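Local coordinates for fiber protein (Duck adenovirus 1, PDB 6ITX), which attaches the avian adenovirus to host cells during entry, probably through receptor binding by the C-terminal fibre head found in this chain, at residues V208-T213 with A262-F267; I139-T144 with I159-V164; P183-W186 with N191-L194. One frame throughout, in Å; residues are numbered along the deposited sequence.

Interaction 2 comes first along the chain, interaction 3 follows, and interaction 1 opens only after interaction 3 has closed; all lie in the C-terminal fibre head. Interactions 1 and 2 have centres about 13 Å apart and touch directly, because strands 262-271 and 160-165 are antiparallel neighbours: F267 N to F161 O, at 2.8 Å, is a probable hydrogen bond. The side chains meet as well, F267 CE1 lying 3.5 Å from L163 CD1. Interaction 3 is peripheral, its centre about 21 Å from that of interaction 1 and 22 Å from that of interaction 2. Interactions 1 and 2 join strands within the buried body of the head, while interaction 3 folds the loop after strand 184-187 back on it.

Interaction 1. Residues V208-T213 with A262-F267; sequences VNLAVT and AIYMVF
In the β-sheet part of the fibre head that holds strands 208-210 and 262-271, V208 and L210 pack against Y264. The shorter reach is from L210, whose CD1 lies 4.0 Å from Y264 CD1, while its other methyl, CD2, sits over one face of the ring. V208 meets the root of the same side chain, CG1 being 4.4 Å from Y264 CB. L210 thus lies against the ring and V208 against the carbon at its base, both from one strand. The two strands are not paired with each other: V208 bonds through its backbone to P250 and T252, whereas A262 bonds to C251, so strand 241-253 runs between them, parallel to the first and antiparallel to the second. The 8.1 Å between V208 CA and Y264 CA fits this next-but-one relation in a curled sheet, and the contact is purely apolar. Y264 has CG anti to the backbone N (chi1 -180°), which carries the ring toward L210. Its OH is hydrogen-bonded to K218 N, which gives the polar end of this buried side chain a partner. L210 also touches V164 on strand 160-165.

Interaction 2. Residues I139-T144 with I159-V164; sequences IQIKAT and IRFGLV
I139 begins the contact with the end of its side chain, CD1 lying 4.4 Å from L163 CD1; it also packs on M265. Q140, next along, belongs to the other side of the strand: its NE2 is hydrogen-bonded to T291 O and to S202 O of a neighbouring subunit, so Q140 links strand 134-144 both to strand 288-299 and to a second chain of the trimer. I141 gives the larger part of this strand's share of the packing, and its two branches divide the work. CG1, anti to the carbonyl carbon (chi1 -60°), sends CD1 to meet L163 CD1 tip to tip at 3.7 Å. CG2 instead approaches the far end of the phenyl group of F161, 4.0 Å from CZ and 4.1 Å from CE2, where the two side chains slide past each other in opposite directions. L163 CD1 also lies at the edge of the F161 ring, in its plane, so this one methyl faces both I141 and the phenyl group. F161 is further fixed by a stack with F267 and by W148, whose ring stands nearly perpendicular to it. The strand axes come no closer than 11.3 Å, at 128° between their directions. That spacing, bridged by interlocking aliphatic and aromatic side chains with no backbone pairing, marks the interior of a β-sandwich, as in adenovirus fibre heads.

Interaction 3. Residues P183-W186 with N191-L194; sequences PVVW and NTPL
V185 sets its forked side chain against two consecutive residues, T192 and P193, with one methyl for each. CG1, anti to the backbone N (chi1 -176°), lies 3.7 Å from T192 CB and 3.9 Å from T192 CG2, the two side chains meeting at a slant. CG2 turns to the proline, 3.8 Å from P193 CD and 4.1 Å from P193 CG, and here the side chains cross at about a right angle. P193 has a second neighbour: P183 CG lies 4.3 Å from P193 CG, bringing two pyrrolidine rings together. The arrangement is a loop folded back on the strand that precedes it, for strand 184-187 pairs antiparallel with 95-100 through V184 to S98 and W186 to I96, and residues 191-194 follow in the loop after it. Residues 191-194 have helical backbone angles, and one hydrogen bond, L194 N to N191 O at 3.0 Å, closes the turn, which presents T192 and P193 side by side to V185. T192 is held in turn by its OG1, hydrogen-bonded to D189 O, and it also touches R95 and I97 of strand 95-100.

Interaction 1. Residues V208-T213 with A262-F267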
ATOM      1  N   VAL A 208       1.518 -16.936 -12.371  1.00 33.50           N
ATOM      2  CA  VAL A 208       1.562 -18.366 -12.112  1.00 34.91           C
ATOM      3  C   VAL A 208       0.505 -19.067 -12.967  1.00 42.54           C
ATOM      4  O   VAL A 208      -0.597 -18.545 -13.181  1.00 36.92           O
ATOM      5  CB  VAL A 208       1.360 -18.632 -10.612  1.00 34.36           C
ATOM      6  CG1 VAL A 208       0.050 -18.013 -10.129  1.00 38.11           C
ATOM      7  CG2 VAL A 208       1.438 -20.107 -10.300  1.00 38.24           C
ATOM      8  N   ASN A 209       0.868 -20.230 -13.509  1.00 49.60           N
ATOM      9  CA  ASN A 209      -0.080 -21.133 -14.148  1.00 47.08           C
ATOM     10  C   ASN A 209      -0.772 -21.956 -13.064  1.00 44.81           C
ATOM     11  O   ASN A 209      -0.100 -22.522 -12.196  1.00 48.28           O
ATOM     12  CB  ASN A 209       0.667 -22.046 -15.124  1.00 45.96           C
ATOM     13  CG  ASN A 209      -0.211 -22.562 -16.253  1.00 60.53           C
ATOM     14  OD1 ASN A 209      -1.371 -22.166 -16.392  1.00 57.21           O
ATOM     15  ND2 ASN A 209       0.353 -23.435 -17.088  1.00 71.10           N
ATOM     16  N   LEU A 210      -2.100 -22.023 -13.098  1.00 42.36           N
ATOM     17  CA  LEU A 210      -2.864 -22.746 -12.080  1.00 44.39           C
ATOM     18  C   LEU A 210      -3.529 -23.987 -12.658  1.00 45.84           C
ATOM     19  O   LEU A 210      -4.006 -23.984 -13.798  1.00 49.38           O
ATOM     20  CB  LEU A 210      -3.950 -21.870 -11.449  1.00 40.03           C
ATOM     21  CG  LEU A 210      -3.533 -20.577 -10.758  1.00 43.71           C
ATOM     22  CD1 LEU A 210      -4.771 -19.936 -10.159  1.00 40.73           C
ATOM     23  CD2 LEU A 210      -2.442 -20.798  -9.689  1.00 38.19           C
ATOM     24  N   ALA A 211      -3.593 -25.036 -11.846  1.00 50.59           N
ATOM     25  CA  ALA A 211      -4.366 -26.210 -12.214  1.00 52.64           C
ATOM     26  C   ALA A 211      -5.856 -25.867 -12.253  1.00 50.84           C
ATOM     27  O   ALA A 211      -6.329 -24.948 -11.575  1.00 46.90           O
ATOM     28  CB  ALA A 211      -4.089 -27.354 -11.231  1.00 43.61           C
ATOM     29  N   VAL A 212      -6.610 -26.625 -13.058  1.00 56.45           N
ATOM     30  CA  VAL A 212      -8.068 -26.444 -13.095  1.00 58.79           C
ATOM     31  C   VAL A 212      -8.798 -27.223 -12.000  1.00 54.69           C
ATOM     32  O   VAL A 212     -10.005 -27.013 -11.800  1.00 53.79           O
ATOM     33  CB  VAL A 212      -8.628 -26.816 -14.483  1.00 50.27           C
ATOM     34  CG1 VAL A 212      -9.974 -26.176 -14.687  1.00 49.96           C
ATOM     35  CG2 VAL A 212      -7.674 -26.324 -15.555  1.00 61.66           C
ATOM     36  N   THR A 213      -8.101 -28.082 -11.255  1.00 53.94           N
ATOM     37  CA  THR A 213      -8.714 -28.876 -10.202  1.00 52.28           C
ATOM     38  C   THR A 213      -8.635 -28.173  -8.842  1.00 55.05           C
ATOM     39  O   THR A 213      -8.039 -27.099  -8.677  1.00 47.10           O
ATOM     40  CB  THR A 213      -8.055 -30.249 -10.120  1.00 50.90           C
ATOM     41  OG1 THR A 213      -6.676 -30.074  -9.764  1.00 56.81           O
ATOM     42  CG2 THR A 213      -8.185 -31.010 -11.462  1.00 42.60           C
ATOM     43  N   ALA A 262      -5.745 -13.488 -14.992  1.00 39.97           N
ATOM     44  CA  ALA A 262      -6.559 -13.295 -13.805  1.00 36.25           C
ATOM     45  C   ALA A 262      -5.627 -12.914 -12.660  1.00 39.53           C
ATOM     46  O   ALA A 262      -4.418 -12.772 -12.859  1.00 40.52           O
ATOM     47  CB  ALA A 262      -7.379 -14.549 -13.506  1.00 31.79           C
ATOM     48  N   ILE A 263      -6.172 -12.742 -11.452  1.00 35.84           N
ATOM     49  CA  ILE A 263      -5.369 -12.402 -10.278  1.00 36.34           C
ATOM     50  C   ILE A 263      -5.511 -13.504  -9.235  1.00 36.39           C
ATOM     51  O   ILE A 263      -6.630 -13.816  -8.806  1.00 34.42           O
ATOM     52  CB  ILE A 263      -5.764 -11.048  -9.677  1.00 36.84           C
ATOM     53  CG1 ILE A 263      -5.504  -9.932 -10.676  1.00 37.32           C
ATOM     54  CG2 ILE A 263      -4.970 -10.786  -8.430  1.00 35.94           C
ATOM     55  CD1 ILE A 263      -6.777  -9.472 -11.348  1.00 37.09           C
ATOM     56  N   TYR A 264      -4.375 -14.087  -8.831  1.00 34.12           N
ATOM     57  CA  TYR A 264      -4.315 -15.040  -7.728  1.00 32.32           C
ATOM     58  C   TYR A 264      -4.009 -14.305  -6.431  1.00 33.19           C
ATOM     59  O   TYR A 264      -3.204 -13.370  -6.399  1.00 34.60           O
ATOM     60  CB  TYR A 264      -3.242 -16.106  -7.978  1.00 32.22           C
ATOM     61  CG  TYR A 264      -3.099 -17.157  -6.887  1.00 32.37           C
ATOM     62  CD1 TYR A 264      -4.122 -18.073  -6.625  1.00 32.89           C
ATOM     63  CD2 TYR A 264      -1.933 -17.254  -6.135  1.00 32.72           C
ATOM     64  CE1 TYR A 264      -3.994 -19.048  -5.637  1.00 32.63           C
ATOM     65  CE2 TYR A 264      -1.787 -18.240  -5.142  1.00 36.00           C
ATOM     66  CZ  TYR A 264      -2.822 -19.133  -4.894  1.00 37.38           C
ATOM     67  OH  TYR A 264      -2.689 -20.108  -3.904  1.00 37.76           O
ATOM     68  N   MET A 265      -4.661 -14.726  -5.361  1.00 33.33           N
ATOM     69  CA  MET A 265      -4.509 -14.082  -4.068  1.00 31.63           C
ATOM     70  C   MET A 265      -4.440 -15.166  -3.022  1.00 33.67           C
ATOM     71  O   MET A 265      -5.405 -15.914  -2.855  1.00 35.19           O
ATOM     72  CB  MET A 265      -5.673 -13.149  -3.791  1.00 28.70           C
ATOM     73  CG  MET A 265      -5.800 -12.110  -4.869  1.00 33.53           C
ATOM     74  SD  MET A 265      -6.840 -10.782  -4.347  1.00 49.04           S
ATOM     75  CE  MET A 265      -5.892  -9.418  -4.922  1.00 41.25           C
ATOM     76  N   VAL A 266      -3.307 -15.282  -2.342  1.00 32.34           N
ATOM     77  CA  VAL A 266      -3.184 -16.225  -1.242  1.00 37.11           C
ATOM     78  C   VAL A 266      -3.133 -15.430   0.054  1.00 32.71           C
ATOM     79  O   VAL A 266      -2.415 -14.425   0.148  1.00 31.08           O
ATOM     80  CB  VAL A 266      -1.971 -17.160  -1.411  1.00 34.52           C
ATOM     81  CG1 VAL A 266      -0.718 -16.384  -1.717  1.00 30.50           C
ATOM     82  CG2 VAL A 266      -1.809 -18.023  -0.171  1.00 32.89           C
ATOM     83  N   PHE A 267      -3.950 -15.843   1.019  1.00 33.74           N
ATOM     84  CA  PHE A 267      -4.070 -15.201   2.324  1.00 31.03           C
ATOM     85  C   PHE A 267      -3.410 -16.090   3.359  1.00 31.65           C
ATOM     86  O   PHE A 267      -3.668 -17.299   3.389  1.00 33.82           O
ATOM     87  CB  PHE A 267      -5.536 -15.006   2.716  1.00 31.17           C
ATOM     88  CG  PHE A 267      -6.289 -14.071   1.832  1.00 29.67           C
ATOM     89  CD1 PHE A 267      -6.657 -14.446   0.562  1.00 29.97           C
ATOM     90  CD2 PHE A 267      -6.641 -12.816   2.283  1.00 30.97           C
ATOM     91  CE1 PHE A 267      -7.353 -13.582  -0.242  1.00 34.82           C
ATOM     92  CE2 PHE A 267      -7.330 -11.938   1.480  1.00 30.07           C
ATOM     93  CZ  PHE A 267      -7.693 -12.318   0.219  1.00 33.21           C
TER

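Interaction 2. Residues I139-T144 with I159-V164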
ATOM      1  N   ILE A 139     -10.238  -6.142  -1.294  1.00 33.76           N
ATOM      2  CA  ILE A 139     -10.876  -7.446  -1.174  1.00 33.42           C
ATOM      3  C   ILE A 139     -11.246  -7.669   0.290  1.00 30.13           C
ATOM      4  O   ILE A 139     -10.490  -7.301   1.201  1.00 28.69           O
ATOM      5  CB  ILE A 139      -9.979  -8.575  -1.714  1.00 28.73           C
ATOM      6  CG1 ILE A 139     -10.683  -9.927  -1.588  1.00 33.34           C
ATOM      7  CG2 ILE A 139      -8.647  -8.581  -1.014  1.00 27.34           C
ATOM      8  CD1 ILE A 139     -10.222 -10.956  -2.618  1.00 34.32           C
ATOM      9  N   GLN A 140     -12.431  -8.235   0.513  1.00 27.26           N
ATOM     10  CA  GLN A 140     -12.940  -8.503   1.853  1.00 29.54           C
ATOM     11  C   GLN A 140     -13.509  -9.909   1.852  1.00 31.35           C
ATOM     12  O   GLN A 140     -14.362 -10.223   1.015  1.00 30.01           O
ATOM     13  CB  GLN A 140     -14.013  -7.486   2.259  1.00 27.98           C
ATOM     14  CG  GLN A 140     -14.581  -7.721   3.640  1.00 30.58           C
ATOM     15  CD  GLN A 140     -15.426  -6.562   4.154  1.00 28.92           C
ATOM     16  OE1 GLN A 140     -16.197  -5.957   3.420  1.00 36.56           O
ATOM     17  NE2 GLN A 140     -15.282  -6.263   5.427  1.00 26.92           N
ATOM     18  N   ILE A 141     -13.032 -10.750   2.779  1.00 28.44           N
ATOM     19  CA  ILE A 141     -13.387 -12.165   2.838  1.00 28.03           C
ATOM     20  C   ILE A 141     -13.981 -12.477   4.202  1.00 34.28           C
ATOM     21  O   ILE A 141     -13.454 -12.031   5.228  1.00 35.45           O
ATOM     22  CB  ILE A 141     -12.163 -13.067   2.569  1.00 32.65           C
ATOM     23  CG1 ILE A 141     -11.600 -12.771   1.182  1.00 27.59           C
ATOM     24  CG2 ILE A 141     -12.527 -14.573   2.711  1.00 31.65           C
ATOM     25  CD1 ILE A 141     -12.590 -13.115   0.101  1.00 32.35           C
ATOM     26  N   LYS A 142     -15.075 -13.247   4.217  1.00 34.95           N
ATOM     27  CA  LYS A 142     -15.675 -13.740   5.453  1.00 34.59           C
ATOM     28  C   LYS A 142     -15.778 -15.254   5.389  1.00 35.37           C
ATOM     29  O   LYS A 142     -16.215 -15.799   4.372  1.00 35.78           O
ATOM     30  CB  LYS A 142     -17.058 -13.146   5.676  1.00 36.32           C
ATOM     31  CG  LYS A 142     -17.657 -13.544   6.999  1.00 39.10           C
ATOM     32  CD  LYS A 142     -18.900 -12.736   7.268  1.00 40.50           C
ATOM     33  CE  LYS A 142     -19.774 -13.379   8.328  1.00 40.68           C
ATOM     34  NZ  LYS A 142     -21.009 -12.532   8.484  1.00 46.74           N
ATOM     35  N   ALA A 143     -15.402 -15.930   6.473  1.00 30.51           N
ATOM     36  CA  ALA A 143     -15.406 -17.385   6.469  1.00 30.19           C
ATOM     37  C   ALA A 143     -15.947 -17.951   7.783  1.00 34.73           C
ATOM     38  O   ALA A 143     -15.919 -17.303   8.834  1.00 34.51           O
ATOM     39  CB  ALA A 143     -14.003 -17.927   6.205  1.00 32.68           C
ATOM     40  N   THR A 144     -16.447 -19.187   7.708  1.00 32.39           N
ATOM     41  CA  THR A 144     -16.876 -19.934   8.883  1.00 32.93           C
ATOM     42  C   THR A 144     -16.175 -21.283   8.925  1.00 30.71           C
ATOM     43  O   THR A 144     -15.854 -21.873   7.890  1.00 33.42           O
ATOM     44  CB  THR A 144     -18.401 -20.158   8.910  1.00 35.82           C
ATOM     45  OG1 THR A 144     -18.799 -20.936   7.774  1.00 39.75           O
ATOM     46  CG2 THR A 144     -19.152 -18.841   8.914  1.00 34.44           C
ATOM     47  N   ILE A 159      -3.707 -20.712   9.034  1.00 25.42           N
ATOM     48  CA  ILE A 159      -4.874 -20.512   8.129  1.00 29.17           C
ATOM     49  C   ILE A 159      -4.520 -19.865   6.797  1.00 26.13           C
ATOM     50  O   ILE A 159      -4.356 -18.652   6.724  1.00 26.87           O
ATOM     51  CB  ILE A 159      -5.999 -19.645   8.751  1.00 28.18           C
ATOM     52  CG1 ILE A 159      -6.588 -20.236  10.020  1.00 29.39           C
ATOM     53  CG2 ILE A 159      -7.155 -19.469   7.764  1.00 30.94           C
ATOM     54  CD1 ILE A 159      -7.622 -19.290  10.654  1.00 32.43           C
ATOM     55  N   ARG A 160      -4.450 -20.669   5.737  1.00 31.10           N
ATOM     56  CA  ARG A 160      -3.948 -20.242   4.437  1.00 30.46           C
ATOM     57  C   ARG A 160      -4.926 -20.657   3.362  1.00 30.09           C
ATOM     58  O   ARG A 160      -5.429 -21.779   3.387  1.00 38.54           O
ATOM     59  CB  ARG A 160      -2.588 -20.867   4.155  1.00 29.66           C
ATOM     60  CG  ARG A 160      -1.717 -20.917   5.374  1.00 29.99           C
ATOM     61  CD  ARG A 160      -0.426 -21.574   5.096  1.00 33.69           C
ATOM     62  NE  ARG A 160       0.591 -20.560   4.869  1.00 42.97           N
ATOM     63  CZ  ARG A 160       1.624 -20.345   5.677  1.00 48.76           C
ATOM     64  NH1 ARG A 160       2.492 -19.381   5.374  1.00 53.48           N
ATOM     65  NH2 ARG A 160       1.790 -21.090   6.776  1.00 40.93           N
ATOM     66  N   PHE A 161      -5.204 -19.760   2.422  1.00 31.46           N
ATOM     67  CA  PHE A 161      -6.124 -20.116   1.352  1.00 31.59           C
ATOM     68  C   PHE A 161      -5.869 -19.246   0.125  1.00 33.39           C
ATOM     69  O   PHE A 161      -5.390 -18.112   0.232  1.00 33.54           O
ATOM     70  CB  PHE A 161      -7.581 -20.017   1.819  1.00 28.65           C
ATOM     71  CG  PHE A 161      -8.014 -18.637   2.255  1.00 30.63           C
ATOM     72  CD1 PHE A 161      -7.895 -18.243   3.579  1.00 32.84           C
ATOM     73  CD2 PHE A 161      -8.599 -17.754   1.347  1.00 34.44           C
ATOM     74  CE1 PHE A 161      -8.320 -16.970   3.992  1.00 33.35           C
ATOM     75  CE2 PHE A 161      -9.037 -16.479   1.744  1.00 30.55           C
ATOM     76  CZ  PHE A 161      -8.895 -16.086   3.062  1.00 32.15           C
ATOM     77  N   GLY A 162      -6.169 -19.805  -1.040  1.00 32.79           N
ATOM     78  CA  GLY A 162      -5.944 -19.139  -2.317  1.00 32.57           C
ATOM     79  C   GLY A 162      -7.261 -18.906  -3.038  1.00 35.83           C
ATOM     80  O   GLY A 162      -8.153 -19.758  -3.016  1.00 39.79           O
ATOM     81  N   LEU A 163      -7.370 -17.753  -3.679  1.00 35.19           N
ATOM     82  CA  LEU A 163      -8.560 -17.364  -4.419  1.00 30.97           C
ATOM     83  C   LEU A 163      -8.128 -16.853  -5.774  1.00 32.52           C
ATOM     84  O   LEU A 163      -7.004 -16.388  -5.952  1.00 36.02           O
ATOM     85  CB  LEU A 163      -9.335 -16.246  -3.725  1.00 32.63           C
ATOM     86  CG  LEU A 163      -9.843 -16.543  -2.325  1.00 37.85           C
ATOM     87  CD1 LEU A 163     -10.145 -15.232  -1.653  1.00 35.56           C
ATOM     88  CD2 LEU A 163     -11.091 -17.424  -2.405  1.00 34.10           C
ATOM     89  N   VAL A 164      -9.030 -16.906  -6.731  1.00 31.65           N
ATOM     90  CA  VAL A 164      -8.782 -16.283  -8.015  1.00 28.49           C
ATOM     91  C   VAL A 164      -9.863 -15.252  -8.240  1.00 30.69           C
ATOM     92  O   VAL A 164     -11.035 -15.490  -7.924  1.00 31.34           O
ATOM     93  CB  VAL A 164      -8.735 -17.315  -9.164  1.00 35.99           C
ATOM     94  CG1 VAL A 164      -8.424 -16.639 -10.484  1.00 30.14           C
ATOM     95  CG2 VAL A 164      -7.694 -18.413  -8.853  1.00 38.00           C
TER

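Interaction 3. Residues P183-W186 with N191-L194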
ATOM      1  N   PRO A 183     -19.104  -9.791 -12.700  1.00 36.83           N
ATOM      2  CA  PRO A 183     -18.869  -8.458 -12.147  1.00 40.28           C
ATOM      3  C   PRO A 183     -20.110  -7.602 -12.357  1.00 39.98           C
ATOM      4  O   PRO A 183     -21.016  -7.946 -13.120  1.00 42.75           O
ATOM      5  CB  PRO A 183     -17.662  -7.931 -12.941  1.00 40.80           C
ATOM      6  CG  PRO A 183     -17.161  -9.083 -13.753  1.00 38.71           C
ATOM      7  CD  PRO A 183     -18.313 -10.036 -13.915  1.00 38.16           C
ATOM      8  N   VAL A 184     -20.161  -6.490 -11.636  1.00 37.49           N
ATOM      9  CA  VAL A 184     -21.227  -5.506 -11.761  1.00 35.91           C
ATOM     10  C   VAL A 184     -20.521  -4.209 -12.091  1.00 37.90           C
ATOM     11  O   VAL A 184     -19.743  -3.697 -11.276  1.00 40.18           O
ATOM     12  CB  VAL A 184     -22.068  -5.368 -10.479  1.00 37.86           C
ATOM     13  CG1 VAL A 184     -22.908  -4.111 -10.534  1.00 29.30           C
ATOM     14  CG2 VAL A 184     -22.936  -6.597 -10.246  1.00 27.48           C
ATOM     15  N   VAL A 185     -20.762  -3.686 -13.283  1.00 38.21           N
ATOM     16  CA  VAL A 185     -20.060  -2.494 -13.724  1.00 35.69           C
ATOM     17  C   VAL A 185     -20.783  -1.272 -13.181  1.00 38.95           C
ATOM     18  O   VAL A 185     -21.942  -1.035 -13.531  1.00 39.62           O
ATOM     19  CB  VAL A 185     -19.978  -2.452 -15.251  1.00 36.03           C
ATOM     20  CG1 VAL A 185     -19.153  -1.251 -15.697  1.00 41.02           C
ATOM     21  CG2 VAL A 185     -19.402  -3.747 -15.766  1.00 30.70           C
ATOM     22  N   TRP A 186     -20.095  -0.499 -12.322  1.00 41.23           N
ATOM     23  CA  TRP A 186     -20.584   0.778 -11.804  1.00 38.51           C
ATOM     24  C   TRP A 186     -20.065   1.991 -12.563  1.00 39.78           C
ATOM     25  O   TRP A 186     -20.616   3.080 -12.393  1.00 44.06           O
ATOM     26  CB  TRP A 186     -20.220   0.967 -10.329  1.00 37.72           C
ATOM     27  CG  TRP A 186     -20.720  -0.103  -9.440  1.00 39.39           C
ATOM     28  CD1 TRP A 186     -20.039  -1.211  -9.041  1.00 38.97           C
ATOM     29  CD2 TRP A 186     -22.007  -0.181  -8.827  1.00 42.66           C
ATOM     30  NE1 TRP A 186     -20.823  -1.981  -8.226  1.00 42.43           N
ATOM     31  CE2 TRP A 186     -22.042  -1.373  -8.079  1.00 46.12           C
ATOM     32  CE3 TRP A 186     -23.138   0.634  -8.839  1.00 43.63           C
ATOM     33  CZ2 TRP A 186     -23.164  -1.767  -7.346  1.00 45.79           C
ATOM     34  CZ3 TRP A 186     -24.252   0.242  -8.103  1.00 39.49           C
ATOM     35  CH2 TRP A 186     -24.253  -0.943  -7.368  1.00 39.69           C
ATOM     36  N   ASN A 191     -17.903  -3.336 -21.807  1.00 50.57           N
ATOM     37  CA  ASN A 191     -16.537  -3.786 -22.023  1.00 53.21           C
ATOM     38  C   ASN A 191     -15.663  -3.647 -20.783  1.00 54.63           C
ATOM     39  O   ASN A 191     -14.578  -4.244 -20.737  1.00 53.52           O
ATOM     40  CB  ASN A 191     -15.908  -2.997 -23.170  1.00 60.32           C
ATOM     41  CG  ASN A 191     -16.102  -3.671 -24.510  1.00 69.82           C
ATOM     42  OD1 ASN A 191     -16.485  -4.849 -24.579  1.00 70.05           O
ATOM     43  ND2 ASN A 191     -15.835  -2.933 -25.588  1.00 65.95           N
ATOM     44  N   THR A 192     -16.122  -2.895 -19.781  1.00 51.13           N
ATOM     45  CA  THR A 192     -15.250  -2.478 -18.686  1.00 46.87           C
ATOM     46  C   THR A 192     -14.551  -3.618 -17.954  1.00 46.81           C
ATOM     47  O   THR A 192     -13.376  -3.437 -17.596  1.00 46.68           O
ATOM     48  CB  THR A 192     -16.055  -1.616 -17.710  1.00 49.50           C
ATOM     49  OG1 THR A 192     -16.333  -0.355 -18.333  1.00 48.75           O
ATOM     50  CG2 THR A 192     -15.274  -1.386 -16.411  1.00 46.19           C
ATOM     51  N   PRO A 193     -15.170  -4.783 -17.700  1.00 47.59           N
ATOM     52  CA  PRO A 193     -14.421  -5.859 -17.030  1.00 44.96           C
ATOM     53  C   PRO A 193     -13.047  -6.136 -17.625  1.00 47.89           C
ATOM     54  O   PRO A 193     -12.102  -6.420 -16.871  1.00 48.90           O
ATOM     55  CB  PRO A 193     -15.361  -7.059 -17.175  1.00 37.68           C
ATOM     56  CG  PRO A 193     -16.676  -6.460 -17.085  1.00 40.66           C
ATOM     57  CD  PRO A 193     -16.587  -5.159 -17.852  1.00 44.59           C
ATOM     58  N   LEU A 194     -12.901  -6.025 -18.947  1.00 47.56           N
ATOM     59  CA  LEU A 194     -11.634  -6.354 -19.590  1.00 45.26           C
ATOM     60  C   LEU A 194     -10.505  -5.422 -19.172  1.00 45.57           C
ATOM     61  O   LEU A 194      -9.331  -5.785 -19.315  1.00 46.88           O
ATOM     62  CB  LEU A 194     -11.799  -6.329 -21.112  1.00 49.68           C
ATOM     63  CG  LEU A 194     -12.824  -7.306 -21.689  1.00 50.08           C
ATOM     64  CD1 LEU A 194     -12.816  -7.198 -23.183  1.00 52.33           C
ATOM     65  CD2 LEU A 194     -12.529  -8.736 -21.257  1.00 51.23           C
TER